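Local coordinates for protein transketolase (Campylobacter jejuni, PDB 3L84) that belongs to the transketolase family of thiamine diphosphate-binding proteins and assembles from two copies of a chain built of three alpha/beta domains, at residues 87-92 with 278-283; 397-402 with 422-427; 519-524 with 542-547. One frame throughout, in Å; residues are numbered along the deposited sequence. Where two conformers were deposited one is given.

In the fold
The three contacts follow one another along the chain, each closing before the next opens, and each falls in a different family region. Contact 1 lies in the thiamine diphosphate-binding region, where the loop before helix 284-291 meets segment 87-92, which starts in helix 85-88. Contact 2 joins helices 391-404 and 418-431 of the pyrimidine-binding region, close to the centre of the chain. Contact 3 belongs to the C-terminal region and sets strand 518-521 against helix 537-549. Centres of contacts 1 and 2 are about 32 Å apart, those of 2 and 3 about 41 Å, and those of 1 and 3 about 65 Å, on opposite sides of the chain's centre. Each thus joins parts of one region, and none touches another.

Contact 1 (87-92 with 278-283); sequences DLKNFR and ISFHIP
The aliphatic chain of Lys89 lies over one face of the Phe280 ring, crossing it at a slant, and this is the tight part of the contact, within the thiamine diphosphate-binding domain. Lys89 CG stands 3.8 Å from the centroid of the Phe280 ring and only 7° off the ring normal, a CH-pi contact. Beyond CG the lysine chain is extended, which carries CE to 3.8 Å from Phe280 CG, near the root of the ring. Leu88 adds a looser apolar touch, its CB 4.3 Å from Phe280 CE1. The amino end of Lys89 reaches past the ring to the looser side, where NZ donates to one water at 3.2 Å, and that water in turn makes a weak bond to Phe280 O, at 3.4 Å. Thus the methylenes supply the packing while the ammonium group meets water. Leu88 also opens a type I turn that runs to Phe91, with the bond from Phe91 N to Leu88 O. Around this site, helix 3-24 packs on the Phe280 side chain through Met20 and holds its backbone N through Asp19, while Tyr73 of helix 69-79 lies against Leu88.

Contact 2 (397-402 with 422-427); sequences INNAFA and KPAARI
Asn399 of helix 391-404 reaches across to helix 418-431 in the pyrimidine-binding domain and carries the whole contact, meeting Ala424 and Ile427 one helical turn apart. The polar interaction is a single hydrogen bond from Asn399 ND2 to the backbone O of Ala424, 3.0 Å long and nearly straight, with an angle of 171° at the hydrogen. The acceptor lies almost in the amide plane of Asn399, whereas the donor sits above the carbonyl plane of Ala424, 39° out of it, and so misses the lone-pair direction. With CG anti to its own carbonyl carbon (chi1 -74°), the asparagine directs its amide at the neighbouring helix. The other end of that amide is also engaged: OD1 is hydrogen-bonded to His435 ND1, so both polar atoms have partners and the flat group is fixed against rotation.

Van der Waals contacts complete the interface. The methyl CB of Ala424 lies 4.0 Å from Asn399 ND2, and Ile427 brings its CB to 3.9 Å from the same nitrogen, with CG2 close by; Ile427 also packs on Thr452 of the second subunit. Ala424 packs in addition against His392 and Ala395 of helix 391-404 and Gln118 of helix 118-137.

The contact is thus a buried amide linking a helix backbone to a histidine. Being drawn on from both ends should polarise the amide, with ND2 giving to a carbonyl and OD1 taking from an imidazole, and it fixes which end of the side chain faces which partner.

Contact 3 (519-524 with 542-547); sequences LLKESK and ESANEL
Lys521 lies just after the corner at Leu520, in a classic beta bulge in which Leu520 and Lys521 both face Val556 of the adjacent strand, and its CA is 8.7 Å from the CA of Ala544 on helix 537-549. The lysine side chain is extended throughout, CG anti to the backbone N (chi1 -179°), and it reaches across to the helix. Its CD passes 4.2 Å from Ala544 CB, and NZ arrives 3.8 Å from the same methyl and 3.5 Å from the backbone C of Ala544. The ammonium group then makes a weak hydrogen bond with the amide oxygen of Asn545, NZ to OD1 2.9 Å, the two side chains crossing at an angle. With CG beside its backbone N (chi1 -76°), Asn545 brings OD1 within bonding distance of the lysine. Glu548, one turn further along the helix, also touches the lysine side chain, and Val556 packs on Ala544. Chemically, a long cationic side chain joins strand 518-521 and helix in a partly buried contact of the C-terminal domain: its methylenes pass a small alanine, while the charged end makes a weak bond to a neutral amide, so the contact rests as much on the apolar reach of the chain as on its charge.

Contact 1 (87-92 with 278-283)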
loop_
_atom_site.group_PDB
_atom_site.type_symbol
_atom_site.label_atom_id
_atom_site.label_comp_id
_atom_site.label_asym_id
_atom_site.label_seq_id
_atom_site.Cartn_x
_atom_site.Cartn_y
_atom_site.Cartn_z
ATOM N N ASP A 87 4.322 34.890 -6.591
ATOM C CA ASP A 87 3.977 33.477 -6.417
ATOM C C ASP A 87 4.150 33.031 -4.948
ATOM O O ASP A 87 3.327 32.305 -4.405
ATOM C CB ASP A 87 4.856 32.596 -7.317
ATOM C CG ASP A 87 4.575 32.767 -8.788
ATOM O OD1 ASP A 87 3.399 33.021 -9.190
ATOM O OD2 ASP A 87 5.538 32.601 -9.591
ATOM N N LEU A 88 5.220 33.484 -4.319
ATOM C CA LEU A 88 5.423 33.165 -2.898
ATOM C C LEU A 88 4.288 33.723 -2.032
ATOM O O LEU A 88 3.860 33.077 -1.088
ATOM C CB LEU A 88 6.783 33.675 -2.396
ATOM C CG LEU A 88 8.050 33.248 -3.160
ATOM C CD1 LEU A 88 9.298 33.721 -2.407
ATOM C CD2 LEU A 88 8.079 31.729 -3.345
ATOM N N LYS A 89 3.796 34.906 -2.387
ATOM C CA LYS A 89 2.665 35.512 -1.704
ATOM C C LYS A 89 1.330 34.820 -1.947
ATOM O O LYS A 89 0.340 35.186 -1.357
ATOM C CB LYS A 89 2.567 36.996 -2.103
ATOM C CG LYS A 89 3.676 37.821 -1.509
ATOM C CD LYS A 89 3.699 39.263 -2.026
ATOM C CE LYS A 89 4.935 40.011 -1.479
ATOM N NZ LYS A 89 5.043 41.425 -1.951
ATOM N N ASN A 90 1.313 33.848 -2.849
ATOM C CA ASN A 90 0.144 33.051 -3.203
ATOM C C ASN A 90 0.277 31.606 -2.688
ATOM O O ASN A 90 -0.458 30.713 -3.139
ATOM C CB ASN A 90 -0.032 33.036 -4.727
ATOM C CG ASN A 90 -0.378 34.395 -5.280
ATOM O OD1 ASN A 90 -0.877 35.261 -4.548
ATOM N ND2 ASN A 90 -0.109 34.601 -6.551
ATOM N N PHE A 91 1.209 31.357 -1.771
ATOM C CA PHE A 91 1.391 30.047 -1.211
ATOM C C PHE A 91 0.065 29.453 -0.727
ATOM O O PHE A 91 -0.715 30.092 -0.040
ATOM C CB PHE A 91 2.386 30.171 -0.057
ATOM C CG PHE A 91 2.741 28.887 0.658
ATOM C CD1 PHE A 91 3.362 27.827 -0.008
ATOM C CD2 PHE A 91 2.523 28.740 2.025
ATOM C CE1 PHE A 91 3.776 26.695 0.680
ATOM C CE2 PHE A 91 2.940 27.616 2.706
ATOM C CZ PHE A 91 3.568 26.602 2.035
ATOM N N ARG A 92 -0.159 28.230 -1.135
ATOM C CA ARG A 92 -1.309 27.434 -0.700
ATOM C C ARG A 92 -2.672 27.959 -1.159
ATOM O O ARG A 92 -3.700 27.499 -0.690
ATOM C CB ARG A 92 -1.287 27.158 0.809
ATOM C CG ARG A 92 -0.285 26.078 1.210
ATOM C CD ARG A 92 -0.060 25.956 2.754
ATOM N NE ARG A 92 0.646 24.714 2.953
ATOM C CZ ARG A 92 0.133 23.547 3.326
ATOM N NH1 ARG A 92 -1.073 23.459 3.833
ATOM N NH2 ARG A 92 0.860 22.442 3.197
ATOM N N ILE A 278 8.490 44.515 8.185
ATOM C CA ILE A 278 8.371 44.222 6.767
ATOM C C ILE A 278 8.392 42.729 6.520
ATOM O O ILE A 278 9.068 41.938 7.228
ATOM C CB ILE A 278 9.440 44.907 5.949
ATOM C CG1 ILE A 278 10.807 44.349 6.205
ATOM C CG2 ILE A 278 9.455 46.407 6.216
ATOM C CD1 ILE A 278 11.824 44.896 5.195
ATOM N N SER A 279 7.688 42.338 5.472
ATOM C CA SER A 279 7.587 40.935 5.128
ATOM C C SER A 279 8.093 40.714 3.708
ATOM O O SER A 279 8.189 41.638 2.916
ATOM C CB SER A 279 6.142 40.472 5.268
ATOM O OG SER A 279 5.322 41.139 4.330
ATOM N N PHE A 280 8.436 39.472 3.400
ATOM C CA PHE A 280 8.963 39.083 2.098
ATOM C C PHE A 280 10.180 39.916 1.681
ATOM O O PHE A 280 10.269 40.388 0.542
ATOM C CB PHE A 280 7.858 39.111 1.044
ATOM C CG PHE A 280 6.752 38.144 1.324
ATOM C CD1 PHE A 280 6.837 36.823 0.894
ATOM C CD2 PHE A 280 5.642 38.520 2.048
ATOM C CE1 PHE A 280 5.810 35.919 1.188
ATOM C CE2 PHE A 280 4.624 37.618 2.321
ATOM C CZ PHE A 280 4.719 36.313 1.891
ATOM N N HIS A 281 11.091 40.110 2.636
ATOM C CA HIS A 281 12.265 40.935 2.443
ATOM C C HIS A 281 13.457 40.088 2.041
ATOM O O HIS A 281 13.757 39.074 2.665
ATOM C CB HIS A 281 12.613 41.663 3.744
ATOM C CG HIS A 281 13.818 42.540 3.615
ATOM N ND1 HIS A 281 13.850 43.621 2.768
ATOM C CD2 HIS A 281 15.051 42.453 4.168
ATOM C CE1 HIS A 281 15.048 44.182 2.824
ATOM N NE2 HIS A 281 15.787 43.503 3.682
ATOM N N ILE A 282 14.173 40.539 1.020
ATOM C CA ILE A 282 15.412 39.902 0.582
ATOM C C ILE A 282 16.542 40.936 0.654
ATOM O O ILE A 282 16.595 41.873 -0.161
ATOM C CB ILE A 282 15.270 39.327 -0.843
ATOM C CG1 ILE A 282 14.056 38.383 -0.923
ATOM C CG2 ILE A 282 16.606 38.666 -1.249
ATOM C CD1 ILE A 282 13.676 37.889 -2.324
ATOM N N PRO A 283 17.436 40.814 1.652
ATOM C CA PRO A 283 18.547 41.778 1.728
ATOM C C PRO A 283 19.460 41.710 0.525
ATOM O O PRO A 283 19.583 40.648 -0.099
ATOM C CB PRO A 283 19.315 41.359 2.988
ATOM C CG PRO A 283 18.468 40.410 3.691
ATOM C CD PRO A 283 17.499 39.826 2.736
HETATM O O HOH W 1 7.679 42.372 -0.462
#

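Contact 2 (397-402 with 422-427)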
loop_
_atom_site.group_PDB
_atom_site.type_symbol
_atom_site.label_atom_id
_atom_site.label_comp_id
_atom_site.label_asym_id
_atom_site.label_seq_id
_atom_site.Cartn_x
_atom_site.Cartn_y
_atom_site.Cartn_z
ATOM N N ILE A 397 10.920 4.290 -7.226
ATOM C CA ILE A 397 12.191 4.372 -7.991
ATOM C C ILE A 397 11.901 4.596 -9.463
ATOM O O ILE A 397 12.505 5.465 -10.103
ATOM C CB ILE A 397 13.025 3.074 -7.793
ATOM C CG1 ILE A 397 13.708 3.100 -6.434
ATOM C CG2 ILE A 397 14.036 2.836 -8.942
ATOM C CD1 ILE A 397 14.221 1.773 -5.899
ATOM N N ASN A 398 10.941 3.849 -10.008
ATOM C CA ASN A 398 10.615 4.006 -11.417
ATOM C C ASN A 398 9.903 5.317 -11.712
ATOM O O ASN A 398 10.051 5.857 -12.812
ATOM C CB ASN A 398 9.829 2.798 -11.907
ATOM C CG ASN A 398 10.704 1.637 -12.326
ATOM O OD1 ASN A 398 10.168 0.481 -12.485
ATOM N ND2 ASN A 398 11.941 1.873 -12.561
ATOM N N ASN A 399 9.207 5.908 -10.730
ATOM C CA ASN A 399 8.701 7.277 -10.908
ATOM C C ASN A 399 9.857 8.232 -11.187
ATOM O O ASN A 399 9.749 9.124 -12.028
ATOM C CB ASN A 399 7.925 7.741 -9.682
ATOM C CG ASN A 399 6.569 7.130 -9.539
ATOM O OD1 ASN A 399 6.020 6.538 -10.459
ATOM N ND2 ASN A 399 5.994 7.288 -8.339
ATOM N N ALA A 400 10.976 8.037 -10.498
ATOM C CA ALA A 400 12.152 8.838 -10.730
ATOM C C ALA A 400 12.836 8.509 -12.059
ATOM O O ALA A 400 13.274 9.437 -12.740
ATOM C CB ALA A 400 13.139 8.685 -9.534
ATOM N N PHE A 401 12.927 7.244 -12.440
ATOM C CA PHE A 401 13.419 6.909 -13.775
ATOM C C PHE A 401 12.620 7.669 -14.815
ATOM O O PHE A 401 13.176 8.158 -15.802
ATOM C CB PHE A 401 13.354 5.401 -14.089
ATOM C CG PHE A 401 14.564 4.596 -13.675
ATOM C CD1 PHE A 401 14.738 4.141 -12.393
ATOM C CD2 PHE A 401 15.546 4.306 -14.625
ATOM C CE1 PHE A 401 15.857 3.398 -12.045
ATOM C CE2 PHE A 401 16.671 3.555 -14.281
ATOM C CZ PHE A 401 16.816 3.093 -13.003
ATOM N N ALA A 402 11.305 7.721 -14.674
ATOM C CA ALA A 402 10.455 8.409 -15.636
ATOM C C ALA A 402 10.676 9.924 -15.680
ATOM O O ALA A 402 10.420 10.555 -16.710
ATOM C CB ALA A 402 8.976 8.085 -15.330
ATOM N N LYS A 422 0.473 1.030 -4.557
ATOM C CA LYS A 422 -0.553 1.997 -4.955
ATOM C C LYS A 422 -0.196 3.449 -4.590
ATOM O O LYS A 422 -0.434 4.327 -5.407
ATOM C CB LYS A 422 -1.902 1.563 -4.389
ATOM C CG LYS A 422 -3.075 2.546 -4.563
ATOM C CD LYS A 422 -3.478 2.800 -5.985
ATOM C CE LYS A 422 -4.622 3.816 -6.065
ATOM N NZ LYS A 422 -4.120 5.188 -5.720
ATOM N N PRO A 423 0.385 3.729 -3.416
ATOM C CA PRO A 423 0.644 5.163 -3.120
ATOM C C PRO A 423 1.612 5.789 -4.101
ATOM O O PRO A 423 1.500 6.963 -4.445
ATOM C CB PRO A 423 1.229 5.133 -1.696
ATOM C CG PRO A 423 0.703 3.899 -1.113
ATOM C CD PRO A 423 0.655 2.874 -2.244
ATOM N N ALA A 424 2.599 5.030 -4.580
ATOM C CA ALA A 424 3.551 5.503 -5.571
ATOM C C ALA A 424 2.934 5.544 -6.957
ATOM O O ALA A 424 3.220 6.448 -7.732
ATOM C CB ALA A 424 4.820 4.605 -5.566
ATOM N N ALA A 425 2.065 4.584 -7.298
ATOM C CA ALA A 425 1.318 4.689 -8.542
ATOM C C ALA A 425 0.522 5.986 -8.593
ATOM O O ALA A 425 0.403 6.627 -9.634
ATOM C CB ALA A 425 0.412 3.462 -8.754
ATOM N N ARG A 426 -0.035 6.385 -7.455
ATOM C CA ARG A 426 -0.796 7.600 -7.400
ATOM C C ARG A 426 0.068 8.810 -7.707
ATOM O O ARG A 426 -0.421 9.742 -8.361
ATOM C CB ARG A 426 -1.431 7.741 -6.022
ATOM C CG ARG A 426 -2.592 8.691 -6.009
ATOM C CD ARG A 426 -3.229 8.830 -4.596
ATOM N NE ARG A 426 -4.554 9.432 -4.684
ATOM C CZ ARG A 426 -4.855 10.688 -4.392
ATOM N NH1 ARG A 426 -3.940 11.525 -3.957
ATOM N NH2 ARG A 426 -6.110 11.086 -4.525
ATOM N N ILE A 427 1.315 8.840 -7.254
ATOM C CA ILE A 427 2.218 9.930 -7.609
ATOM C C ILE A 427 2.489 9.936 -9.116
ATOM O O ILE A 427 2.556 11.016 -9.738
ATOM C CB ILE A 427 3.522 9.859 -6.806
ATOM C CG1 ILE A 427 3.271 10.048 -5.312
ATOM C CG2 ILE A 427 4.535 10.891 -7.318
ATOM C CD1 ILE A 427 3.042 11.539 -4.928
#

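Contact 3 (519-524 with 542-547)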
loop_
_atom_site.group_PDB
_atom_site.type_symbol
_atom_site.label_atom_id
_atom_site.label_comp_id
_atom_site.label_asym_id
_atom_site.label_seq_id
_atom_site.Cartn_x
_atom_site.Cartn_y
_atom_site.Cartn_z
ATOM N N LEU A 519 -17.352 -3.207 -30.558
ATOM C CA LEU A 519 -18.210 -4.362 -30.848
ATOM C C LEU A 519 -17.435 -5.520 -31.483
ATOM O O LEU A 519 -16.745 -5.323 -32.476
ATOM C CB LEU A 519 -19.365 -3.958 -31.783
ATOM C CG LEU A 519 -20.528 -3.207 -31.148
ATOM C CD1 LEU A 519 -21.394 -2.589 -32.215
ATOM C CD2 LEU A 519 -21.352 -4.158 -30.263
ATOM N N LEU A 520 -17.574 -6.716 -30.911
ATOM C CA LEU A 520 -17.109 -7.986 -31.502
ATOM C C LEU A 520 -18.236 -8.680 -32.252
ATOM O O LEU A 520 -17.986 -9.506 -33.130
ATOM C CB LEU A 520 -16.611 -8.972 -30.416
ATOM C CG LEU A 520 -15.317 -8.574 -29.796
ATOM C CD1 LEU A 520 -15.043 -9.463 -28.607
ATOM C CD2 LEU A 520 -14.182 -8.683 -30.812
ATOM N N LYS A 521 -19.478 -8.408 -31.857
ATOM C CA LYS A 521 -20.652 -9.035 -32.473
ATOM C C LYS A 521 -21.746 -8.020 -32.408
ATOM O O LYS A 521 -21.940 -7.384 -31.363
ATOM C CB LYS A 521 -21.050 -10.320 -31.729
ATOM C CG LYS A 521 -22.243 -11.058 -32.287
ATOM C CD LYS A 521 -22.475 -12.307 -31.446
ATOM C CE LYS A 521 -23.725 -13.062 -31.799
ATOM N NZ LYS A 521 -23.583 -14.452 -31.261
ATOM N N GLU A 522 -22.438 -7.824 -33.523
ATOM C CA GLU A 522 -23.517 -6.843 -33.606
ATOM C C GLU A 522 -24.687 -7.478 -34.298
ATOM O O GLU A 522 -24.534 -8.030 -35.380
ATOM C CB GLU A 522 -23.080 -5.597 -34.368
ATOM C CG GLU A 522 -24.094 -4.424 -34.372
ATOM C CD GLU A 522 -23.573 -3.132 -34.959
ATOM O OE1 GLU A 522 -22.690 -3.172 -35.838
ATOM O OE2 GLU A 522 -24.074 -2.061 -34.568
ATOM N N SER A 523 -25.846 -7.348 -33.681
ATOM C CA SER A 523 -27.078 -7.891 -34.227
ATOM C C SER A 523 -28.138 -6.812 -34.301
ATOM O O SER A 523 -28.295 -6.015 -33.364
ATOM C CB SER A 523 -27.580 -9.045 -33.358
ATOM O OG SER A 523 -26.605 -10.072 -33.255
ATOM N N LYS A 524 -28.901 -6.833 -35.397
ATOM C CA LYS A 524 -30.028 -5.939 -35.566
ATOM C C LYS A 524 -31.045 -6.191 -34.449
ATOM O O LYS A 524 -31.316 -7.338 -34.070
ATOM C CB LYS A 524 -30.660 -6.144 -36.950
ATOM N N GLU A 542 -19.411 -16.948 -26.336
ATOM C CA GLU A 542 -20.050 -18.252 -26.290
ATOM C C GLU A 542 -21.469 -18.143 -25.783
ATOM O O GLU A 542 -22.372 -18.818 -26.294
ATOM C CB GLU A 542 -19.249 -19.233 -25.426
ATOM C CG GLU A 542 -17.820 -19.533 -25.973
ATOM C CD GLU A 542 -17.777 -20.594 -27.051
ATOM O OE1 GLU A 542 -17.907 -21.785 -26.719
ATOM O OE2 GLU A 542 -17.573 -20.227 -28.227
ATOM N N SER A 543 -21.693 -17.283 -24.792
ATOM C CA SER A 543 -23.034 -17.105 -24.250
ATOM C C SER A 543 -23.966 -16.422 -25.257
ATOM O O SER A 543 -25.127 -16.797 -25.391
ATOM C CB SER A 543 -23.016 -16.324 -22.941
ATOM O OG SER A 543 -22.288 -17.051 -21.949
ATOM N N ALA A 544 -23.438 -15.455 -25.996
ATOM C CA ALA A 544 -24.216 -14.777 -27.021
ATOM C C ALA A 544 -24.611 -15.768 -28.136
ATOM O O ALA A 544 -25.730 -15.752 -28.617
ATOM C CB ALA A 544 -23.434 -13.615 -27.600
ATOM N N ASN A 545 -23.709 -16.676 -28.491
ATOM C CA ASN A 545 -24.016 -17.719 -29.501
ATOM C C ASN A 545 -25.149 -18.613 -28.998
ATOM O O ASN A 545 -26.062 -18.961 -29.741
ATOM C CB ASN A 545 -22.773 -18.588 -29.778
ATOM C CG ASN A 545 -21.753 -17.900 -30.636
ATOM O OD1 ASN A 545 -22.072 -16.942 -31.350
ATOM N ND2 ASN A 545 -20.493 -18.371 -30.567
ATOM N N GLU A 546 -25.112 -18.997 -27.726
ATOM C CA GLU A 546 -26.188 -19.785 -27.161
ATOM C C GLU A 546 -27.515 -19.008 -27.124
ATOM O O GLU A 546 -28.568 -19.553 -27.471
ATOM C CB GLU A 546 -25.803 -20.303 -25.764
ATOM C CG GLU A 546 -26.873 -21.178 -25.081
ATOM C CD GLU A 546 -27.174 -22.464 -25.833
ATOM O OE1 GLU A 546 -26.291 -22.919 -26.596
ATOM O OE2 GLU A 546 -28.291 -23.021 -25.649
ATOM N N LEU A 547 -27.474 -17.743 -26.713
ATOM C CA LEU A 547 -28.664 -16.898 -26.675
ATOM C C LEU A 547 -29.256 -16.750 -28.085
ATOM O O LEU A 547 -30.457 -16.852 -28.250
ATOM C CB LEU A 547 -28.359 -15.526 -26.043
ATOM C CG LEU A 547 -28.185 -15.463 -24.515
ATOM C CD1 LEU A 547 -27.416 -14.236 -24.111
ATOM C CD2 LEU A 547 -29.526 -15.496 -23.803
#